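Local coordinates for protein translation elongation factor 1A (Methanosarcina mazei, PDB 3WND), which is a SelB/EF-Tu/aIF2γ-like translation factor that in its GTP-bound form binds cysteinyl-tRNA(Cys) and is probably active in translation elongation, at residues 276-289 against 333-347. Residues are numbered along the deposited sequence; the frame is centred on the assembly and turned at random.
Sequences KEIVTTDYTLECTV and TCVLELSGNKKLAYS
Tyr346 and Tyr283 lean together inside the bend that both strands make at Thr281 and Asn341-Lys342. CE2 of Tyr346 meets the edge of the Tyr283 ring, 3.7 Å from its CE1, with the two planes inclined at 52°. Ile278 covers one face of the Tyr346 ring, its CB 4.2 Å from the centroid in a CH-pi contact, while CG2 reaches on toward CZ. Thr280 comes in at the rim of the same ring: OG1 lies 2.6 Å from Tyr346 OH, nearly in the ring plane. With chi1 at 61°, this OG1 sits between the backbone N and the carbonyl carbon of Thr280, from where it donates to Asp282 O across the corner. The Tyr283 hydroxyl presses against Leu344, 3.2 Å from CG, and donates to a water that in turn bonds Thr281 O and Lys342 O, linking the two segments at the bend. Beyond the corner, the Leu285 and Leu338 side chains cross at about a right angle, CD1 to CD1 3.7 Å, and Cys287 SG rests on Leu336 CD1. At the other end, Ser347 OG donates to Glu277 OE1 (2.7 Å) from above the carboxylate plane; Ser274 and Arg194 hold OE2. The sharply bent antiparallel pair runs from the two-stranded sheet 278-280/343-346 into the C-terminal beta-barrel, consistent with the third domain of SelB-like factors.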
ATOM      1  N   LYS A 276      16.385   3.614  13.799  1.00 19.60           N
ATOM      2  CA  LYS A 276      16.533   2.250  14.370  1.00 17.13           C
ATOM      3  C   LYS A 276      15.414   1.361  13.766  1.00 17.76           C
ATOM      4  O   LYS A 276      14.213   1.696  13.807  1.00 16.93           O
ATOM      5  CB  LYS A 276      16.327   2.331  15.907  1.00 28.48           C
ATOM      6  CG  LYS A 276      16.358   1.010  16.606  1.00 33.76           C
ATOM      7  CD  LYS A 276      17.657   0.216  16.303  1.00 44.22           C
ATOM      8  CE  LYS A 276      17.800  -1.065  17.160  1.00 58.84           C
ATOM      9  NZ  LYS A 276      16.707  -2.070  16.891  1.00 39.26           N
ATOM     10  N   GLU A 277      15.793   0.181  13.310  1.00 15.51           N
ATOM     11  CA  GLU A 277      14.837  -0.846  12.898  1.00 18.67           C
ATOM     12  C   GLU A 277      15.304  -2.173  13.333  1.00 20.70           C
ATOM     13  O   GLU A 277      16.535  -2.353  13.503  1.00 20.45           O
ATOM     14  CB  GLU A 277      14.710  -0.908  11.306  1.00 16.88           C
ATOM     15  CG  GLU A 277      14.163   0.408  10.718  1.00 17.20           C
ATOM     16  CD  GLU A 277      12.724   0.688  11.122  1.00 15.46           C
ATOM     17  OE1 GLU A 277      11.980  -0.292  11.342  1.00 18.65           O
ATOM     18  OE2 GLU A 277      12.393   1.891  11.220  1.00 17.67           O
ATOM     19  N   ILE A 278      14.359  -3.119  13.486  1.00 19.57           N
ATOM     20  CA  ILE A 278      14.775  -4.535  13.716  1.00 17.00           C
ATOM     21  C   ILE A 278      15.226  -5.112  12.378  1.00 17.85           C
ATOM     22  O   ILE A 278      14.616  -4.863  11.351  1.00 22.94           O
ATOM     23  CB  ILE A 278      13.564  -5.391  14.268  1.00 20.58           C
ATOM     24  CG1 ILE A 278      13.074  -4.749  15.568  1.00 20.93           C
ATOM     25  CG2 ILE A 278      13.928  -6.892  14.469  1.00 24.50           C
ATOM     26  CD1 ILE A 278      11.719  -5.212  16.108  1.00 24.48           C
ATOM     27  N   VAL A 279      16.326  -5.876  12.395  1.00 20.39           N
ATOM     28  CA  VAL A 279      16.724  -6.559  11.182  1.00 18.57           C
ATOM     29  C   VAL A 279      16.917  -8.021  11.523  1.00 21.55           C
ATOM     30  O   VAL A 279      17.703  -8.394  12.391  1.00 26.91           O
ATOM     31  CB  VAL A 279      18.024  -6.010  10.572  1.00 22.29           C
ATOM     32  CG1 VAL A 279      18.441  -6.873   9.426  1.00 21.54           C
ATOM     33  CG2 VAL A 279      17.869  -4.539  10.157  1.00 20.32           C
ATOM     34  N   THR A 280      16.141  -8.897  10.890  1.00 19.66           N
ATOM     35  CA  THR A 280      16.282 -10.362  11.141  1.00 20.55           C
ATOM     36  C   THR A 280      16.042 -11.118   9.834  1.00 23.46           C
ATOM     37  O   THR A 280      15.575 -10.548   8.808  1.00 23.18           O
ATOM     38  CB  THR A 280      15.274 -10.872  12.226  1.00 23.05           C
ATOM     39  OG1 THR A 280      13.879 -10.664  11.817  1.00 25.54           O
ATOM     40  CG2 THR A 280      15.474 -10.231  13.592  1.00 26.53           C
ATOM     41  N   THR A 281      16.399 -12.407   9.830  1.00 25.51           N
ATOM     42  CA  THR A 281      16.079 -13.259   8.638  1.00 30.78           C
ATOM     43  C   THR A 281      14.995 -14.230   9.094  1.00 36.00           C
ATOM     44  O   THR A 281      14.266 -14.835   8.255  1.00 38.97           O
ATOM     45  CB  THR A 281      17.266 -14.129   8.134  1.00 34.61           C
ATOM     46  OG1 THR A 281      17.723 -14.896   9.230  1.00 32.47           O
ATOM     47  CG2 THR A 281      18.475 -13.354   7.556  1.00 35.69           C
ATOM     48  N   ASP A 282      14.852 -14.377  10.419  1.00 28.55           N
ATOM     49  CA  ASP A 282      13.730 -15.155  10.992  1.00 40.73           C
ATOM     50  C   ASP A 282      12.680 -14.319  11.752  1.00 35.01           C
ATOM     51  O   ASP A 282      12.924 -13.148  12.146  1.00 30.98           O
ATOM     52  CB  ASP A 282      14.224 -16.227  11.948  1.00 43.44           C
ATOM     53  CG  ASP A 282      15.187 -17.218  11.293  1.00 62.44           C
ATOM     54  OD1 ASP A 282      15.296 -17.270   9.990  1.00 38.21           O
ATOM     55  OD2 ASP A 282      15.829 -17.935  12.110  1.00 66.19           O
ATOM     56  N   TYR A 283      11.496 -14.888  11.931  1.00 27.67           N
ATOM     57  CA  TYR A 283      10.346 -14.139  12.489  1.00 23.66           C
ATOM     58  C   TYR A 283       9.583 -15.005  13.411  1.00 24.77           C
ATOM     59  O   TYR A 283       9.395 -16.157  13.115  1.00 32.82           O
ATOM     60  CB  TYR A 283       9.385 -13.628  11.375  1.00 21.38           C
ATOM     61  CG  TYR A 283      10.178 -13.035  10.236  1.00 20.00           C
ATOM     62  CD1 TYR A 283      10.623 -11.715  10.289  1.00 25.05           C
ATOM     63  CD2 TYR A 283      10.610 -13.861   9.188  1.00 23.15           C
ATOM     64  CE1 TYR A 283      11.406 -11.224   9.255  1.00 29.51           C
ATOM     65  CE2 TYR A 283      11.334 -13.387   8.113  1.00 22.48           C
ATOM     66  CZ  TYR A 283      11.785 -12.072   8.185  1.00 26.39           C
ATOM     67  OH  TYR A 283      12.563 -11.558   7.161  1.00 31.76           O
ATOM     68  N   THR A 284       9.107 -14.441  14.496  1.00 23.68           N
ATOM     69  CA  THR A 284       8.110 -15.138  15.304  1.00 26.08           C
ATOM     70  C   THR A 284       6.855 -14.272  15.313  1.00 24.92           C
ATOM     71  O   THR A 284       6.853 -13.182  15.891  1.00 25.54           O
ATOM     72  CB  THR A 284       8.614 -15.261  16.770  1.00 33.33           C
ATOM     73  OG1 THR A 284       9.909 -15.877  16.782  1.00 31.66           O
ATOM     74  CG2 THR A 284       7.628 -16.045  17.636  1.00 28.16           C
ATOM     75  N   LEU A 285       5.807 -14.709  14.611  1.00 21.67           N
ATOM     76  CA  LEU A 285       4.558 -13.895  14.445  1.00 20.79           C
ATOM     77  C   LEU A 285       3.331 -14.445  15.157  1.00 20.87           C
ATOM     78  O   LEU A 285       3.016 -15.668  15.024  1.00 24.91           O
ATOM     79  CB  LEU A 285       4.203 -13.784  12.944  1.00 21.94           C
ATOM     80  CG  LEU A 285       5.339 -13.238  12.057  1.00 18.18           C
ATOM     81  CD1 LEU A 285       4.898 -13.158  10.587  1.00 18.63           C
ATOM     82  CD2 LEU A 285       5.807 -11.830  12.496  1.00 19.92           C
ATOM     83  N   GLU A 286       2.547 -13.539  15.793  1.00 20.46           N
ATOM     84  CA  GLU A 286       1.228 -13.862  16.331  1.00 23.75           C
ATOM     85  C   GLU A 286       0.303 -13.575  15.116  1.00 21.94           C
ATOM     86  O   GLU A 286       0.213 -12.443  14.655  1.00 19.80           O
ATOM     87  CB  GLU A 286       0.844 -12.926  17.480  1.00 24.08           C
ATOM     88  CG  GLU A 286       1.722 -13.044  18.737  1.00 36.56           C
ATOM     89  CD  GLU A 286       0.958 -13.619  19.925  1.00 55.31           C
ATOM     90  OE1 GLU A 286      -0.171 -14.139  19.718  1.00 57.50           O
ATOM     91  OE2 GLU A 286       1.468 -13.528  21.070  1.00 70.14           O
ATOM     92  N   CYS A 287      -0.340 -14.613  14.613  1.00 21.11           N
ATOM     93  CA  CYS A 287      -1.033 -14.566  13.309  1.00 18.30           C
ATOM     94  C   CYS A 287      -2.491 -14.894  13.488  1.00 18.42           C
ATOM     95  O   CYS A 287      -2.904 -15.680  14.397  1.00 19.19           O
ATOM     96  CB  CYS A 287      -0.451 -15.640  12.372  1.00 19.38           C
ATOM     97  SG  CYS A 287       1.266 -15.322  11.904  1.00 20.89           S
ATOM     98  N   THR A 288      -3.267 -14.334  12.569  1.00 15.51           N
ATOM     99  CA  THR A 288      -4.661 -14.596  12.471  1.00 17.53           C
ATOM    100  C   THR A 288      -4.790 -15.093  11.033  1.00 15.95           C
ATOM    101  O   THR A 288      -4.461 -14.350  10.072  1.00 16.00           O
ATOM    102  CB  THR A 288      -5.481 -13.308  12.653  1.00 20.17           C
ATOM    103  OG1 THR A 288      -5.391 -12.874  14.004  1.00 22.13           O
ATOM    104  CG2 THR A 288      -6.892 -13.640  12.433  1.00 27.25           C
ATOM    105  N   VAL A 289      -5.225 -16.344  10.894  1.00 14.28           N
ATOM    106  CA  VAL A 289      -5.363 -17.011   9.580  1.00 15.56           C
ATOM    107  C   VAL A 289      -6.729 -16.809   8.934  1.00 15.69           C
ATOM    108  O   VAL A 289      -7.760 -16.895   9.570  1.00 16.53           O
ATOM    109  CB  VAL A 289      -5.118 -18.546   9.781  1.00 17.38           C
ATOM    110  CG1 VAL A 289      -5.160 -19.317   8.438  1.00 13.65           C
ATOM    111  CG2 VAL A 289      -3.786 -18.828  10.563  1.00 17.83           C
ATOM    112  N   THR A 333      -6.139 -18.589  15.240  1.00 21.79           N
ATOM    113  CA  THR A 333      -5.047 -17.763  15.650  1.00 19.81           C
ATOM    114  C   THR A 333      -3.919 -18.683  16.164  1.00 23.17           C
ATOM    115  O   THR A 333      -4.162 -19.743  16.720  1.00 25.13           O
ATOM    116  CB  THR A 333      -5.447 -16.707  16.718  1.00 24.15           C
ATOM    117  OG1 THR A 333      -5.871 -17.412  17.860  1.00 29.47           O
ATOM    118  CG2 THR A 333      -6.588 -15.805  16.288  1.00 28.09           C
ATOM    119  N   CYS A 334      -2.695 -18.316  15.871  1.00 20.88           N
ATOM    120  CA  CYS A 334      -1.548 -19.139  16.196  1.00 20.07           C
ATOM    121  C   CYS A 334      -0.309 -18.252  16.263  1.00 21.13           C
ATOM    122  O   CYS A 334      -0.349 -17.090  15.867  1.00 20.53           O
ATOM    123  CB  CYS A 334      -1.366 -20.226  15.142  1.00 28.54           C
ATOM    124  SG  CYS A 334      -0.954 -19.578  13.510  1.00 24.33           S
ATOM    125  N   VAL A 335       0.768 -18.837  16.769  1.00 26.32           N
ATOM    126  CA  VAL A 335       2.084 -18.295  16.599  1.00 25.62           C
ATOM    127  C   VAL A 335       2.805 -19.081  15.560  1.00 24.36           C
ATOM    128  O   VAL A 335       2.853 -20.355  15.584  1.00 26.16           O
ATOM    129  CB  VAL A 335       2.878 -18.204  17.943  1.00 21.79           C
ATOM    130  CG1 VAL A 335       4.320 -17.767  17.669  1.00 23.68           C
ATOM    131  CG2 VAL A 335       2.130 -17.238  18.895  1.00 25.72           C
ATOM    132  N   LEU A 336       3.408 -18.346  14.625  1.00 21.49           N
ATOM    133  CA  LEU A 336       4.231 -18.979  13.646  1.00 18.97           C
ATOM    134  C   LEU A 336       5.715 -18.592  13.821  1.00 21.19           C
ATOM    135  O   LEU A 336       6.060 -17.413  13.870  1.00 22.48           O
ATOM    136  CB  LEU A 336       3.800 -18.668  12.223  1.00 21.09           C
ATOM    137  CG  LEU A 336       2.389 -19.162  11.808  1.00 19.05           C
ATOM    138  CD1 LEU A 336       2.112 -18.785  10.320  1.00 16.78           C
ATOM    139  CD2 LEU A 336       2.232 -20.670  12.007  1.00 21.88           C
ATOM    140  N   GLU A 337       6.587 -19.612  13.948  1.00 24.04           N
ATOM    141  CA  GLU A 337       8.008 -19.332  13.898  1.00 23.31           C
ATOM    142  C   GLU A 337       8.358 -19.556  12.433  1.00 19.64           C
ATOM    143  O   GLU A 337       8.170 -20.635  11.897  1.00 22.37           O
ATOM    144  CB  GLU A 337       8.744 -20.286  14.916  1.00 24.45           C
ATOM    145  CG  GLU A 337       9.014 -19.482  16.200  1.00 41.48           C
ATOM    146  CD  GLU A 337       9.257 -20.328  17.427  1.00 37.79           C
ATOM    147  OE1 GLU A 337       9.742 -21.427  17.220  1.00 35.76           O
ATOM    148  OE2 GLU A 337       8.956 -19.923  18.592  1.00 46.33           O
ATOM    149  N   LEU A 338       8.869 -18.511  11.775  1.00 19.61           N
ATOM    150  CA  LEU A 338       9.164 -18.570  10.357  1.00 18.43           C
ATOM    151  C   LEU A 338      10.686 -18.366  10.079  1.00 23.97           C
ATOM    152  O   LEU A 338      11.283 -17.588  10.747  1.00 26.26           O
ATOM    153  CB  LEU A 338       8.369 -17.428   9.654  1.00 24.73           C
ATOM    154  CG  LEU A 338       6.862 -17.539   9.752  1.00 20.14           C
ATOM    155  CD1 LEU A 338       6.336 -16.263   9.057  1.00 25.95           C
ATOM    156  CD2 LEU A 338       6.319 -18.781   9.023  1.00 24.22           C
ATOM    157  N   SER A 339      11.263 -18.972   9.044  1.00 24.97           N
ATOM    158  CA  SER A 339      12.644 -18.708   8.671  1.00 27.24           C
ATOM    159  C   SER A 339      12.735 -18.312   7.204  1.00 26.17           C
ATOM    160  O   SER A 339      11.937 -18.775   6.375  1.00 28.81           O
ATOM    161  CB  SER A 339      13.506 -19.948   8.872  1.00 28.63           C
ATOM    162  OG  SER A 339      13.066 -20.996   7.989  1.00 28.59           O
ATOM    163  N   GLY A 340      13.744 -17.514   6.879  1.00 27.28           N
ATOM    164  CA  GLY A 340      13.945 -17.036   5.481  1.00 27.60           C
ATOM    165  C   GLY A 340      15.432 -16.770   5.231  1.00 26.04           C
ATOM    166  O   GLY A 340      16.279 -16.962   6.126  1.00 32.48           O
ATOM    167  N   ASN A 341      15.777 -16.386   4.014  1.00 31.77           N
ATOM    168  CA  ASN A 341      17.191 -16.226   3.608  1.00 31.84           C
ATOM    169  C   ASN A 341      17.667 -14.782   3.735  1.00 31.40           C
ATOM    170  O   ASN A 341      18.755 -14.526   4.247  1.00 49.43           O
ATOM    171  CB  ASN A 341      17.426 -16.716   2.161  1.00 40.71           C
ATOM    172  CG  ASN A 341      17.165 -18.214   2.005  1.00 40.70           C
ATOM    173  OD1 ASN A 341      17.368 -19.003   2.930  1.00 54.26           O
ATOM    174  ND2 ASN A 341      16.806 -18.625   0.811  1.00 63.38           N
ATOM    175  N   LYS A 342      16.818 -13.842   3.377  1.00 25.99           N
ATOM    176  CA  LYS A 342      17.241 -12.485   3.241  1.00 26.20           C
ATOM    177  C   LYS A 342      16.965 -11.745   4.556  1.00 28.45           C
ATOM    178  O   LYS A 342      16.021 -12.071   5.251  1.00 28.02           O
ATOM    179  CB  LYS A 342      16.358 -11.885   2.165  1.00 45.24           C
ATOM    180  CG  LYS A 342      16.813 -10.584   1.566  1.00 42.15           C
ATOM    181  CD  LYS A 342      16.361 -10.470   0.120  1.00 37.06           C
ATOM    182  CE  LYS A 342      16.171  -8.999  -0.267  1.00 51.54           C
ATOM    183  NZ  LYS A 342      15.511  -8.934  -1.603  1.00 43.23           N
ATOM    184  N   LYS A 343      17.792 -10.757   4.867  1.00 25.99           N
ATOM    185  CA  LYS A 343      17.593  -9.878   5.991  1.00 26.37           C
ATOM    186  C   LYS A 343      16.524  -8.853   5.631  1.00 26.86           C
ATOM    187  O   LYS A 343      16.645  -8.126   4.630  1.00 27.24           O
ATOM    188  CB  LYS A 343      18.948  -9.137   6.341  1.00 29.51           C
ATOM    189  CG  LYS A 343      19.885  -9.890   7.267  1.00 36.48           C
ATOM    190  CD  LYS A 343      21.186  -9.142   7.614  1.00 41.57           C
ATOM    191  CE  LYS A 343      22.042  -8.733   6.414  1.00 48.23           C
ATOM    192  NZ  LYS A 343      23.398  -8.307   6.903  1.00 57.98           N
ATOM    193  N   LEU A 344      15.486  -8.755   6.475  1.00 22.92           N
ATOM    194  CA  LEU A 344      14.432  -7.739   6.322  1.00 18.86           C
ATOM    195  C   LEU A 344      14.444  -6.808   7.506  1.00 17.74           C
ATOM    196  O   LEU A 344      14.698  -7.223   8.665  1.00 19.70           O
ATOM    197  CB  LEU A 344      13.066  -8.414   6.097  1.00 21.86           C
ATOM    198  CG  LEU A 344      12.886  -9.360   4.901  1.00 22.09           C
ATOM    199  CD1 LEU A 344      11.411  -9.759   4.810  1.00 27.06           C
ATOM    200  CD2 LEU A 344      13.295  -8.712   3.606  1.00 23.45           C
ATOM    201  N   ALA A 345      14.001  -5.559   7.242  1.00 21.06           N
ATOM    202  CA  ALA A 345      13.867  -4.486   8.275  1.00 18.56           C
ATOM    203  C   ALA A 345      12.436  -4.209   8.636  1.00 18.13           C
ATOM    204  O   ALA A 345      11.595  -4.151   7.748  1.00 19.98           O
ATOM    205  CB  ALA A 345      14.450  -3.126   7.779  1.00 19.86           C
ATOM    206  N   TYR A 346      12.197  -4.055   9.920  1.00 16.86           N
ATOM    207  CA  TYR A 346      10.818  -3.746  10.341  1.00 15.55           C
ATOM    208  C   TYR A 346      10.833  -3.259  11.792  1.00 17.89           C
ATOM    209  O   TYR A 346      11.862  -3.417  12.519  1.00 18.35           O
ATOM    210  CB  TYR A 346       9.913  -5.037  10.216  1.00 17.14           C
ATOM    211  CG  TYR A 346      10.403  -6.216  10.965  1.00 18.93           C
ATOM    212  CD1 TYR A 346       9.925  -6.510  12.256  1.00 23.57           C
ATOM    213  CD2 TYR A 346      11.396  -7.036  10.406  1.00 21.96           C
ATOM    214  CE1 TYR A 346      10.434  -7.635  13.003  1.00 23.81           C
ATOM    215  CE2 TYR A 346      11.928  -8.111  11.117  1.00 24.04           C
ATOM    216  CZ  TYR A 346      11.432  -8.421  12.392  1.00 26.72           C
ATOM    217  OH  TYR A 346      11.960  -9.479  13.072  1.00 26.69           O
ATOM    218  N   SER A 347       9.753  -2.635  12.188  1.00 19.02           N
ATOM    219  CA  SER A 347       9.493  -2.301  13.585  1.00 17.77           C
ATOM    220  C   SER A 347       8.223  -3.117  13.978  1.00 19.02           C
ATOM    221  O   SER A 347       7.485  -3.615  13.098  1.00 17.71           O
ATOM    222  CB  SER A 347       9.305  -0.748  13.746  1.00 20.77           C
ATOM    223  OG  SER A 347      10.615  -0.187  13.647  1.00 21.12           O
TER
HETATM  224  O   HOH W   1      13.837 -13.538   5.744  1.00 32.50           O
HETATM  225  O   HOH W   2       9.811 -11.289  14.194  1.00 38.03           O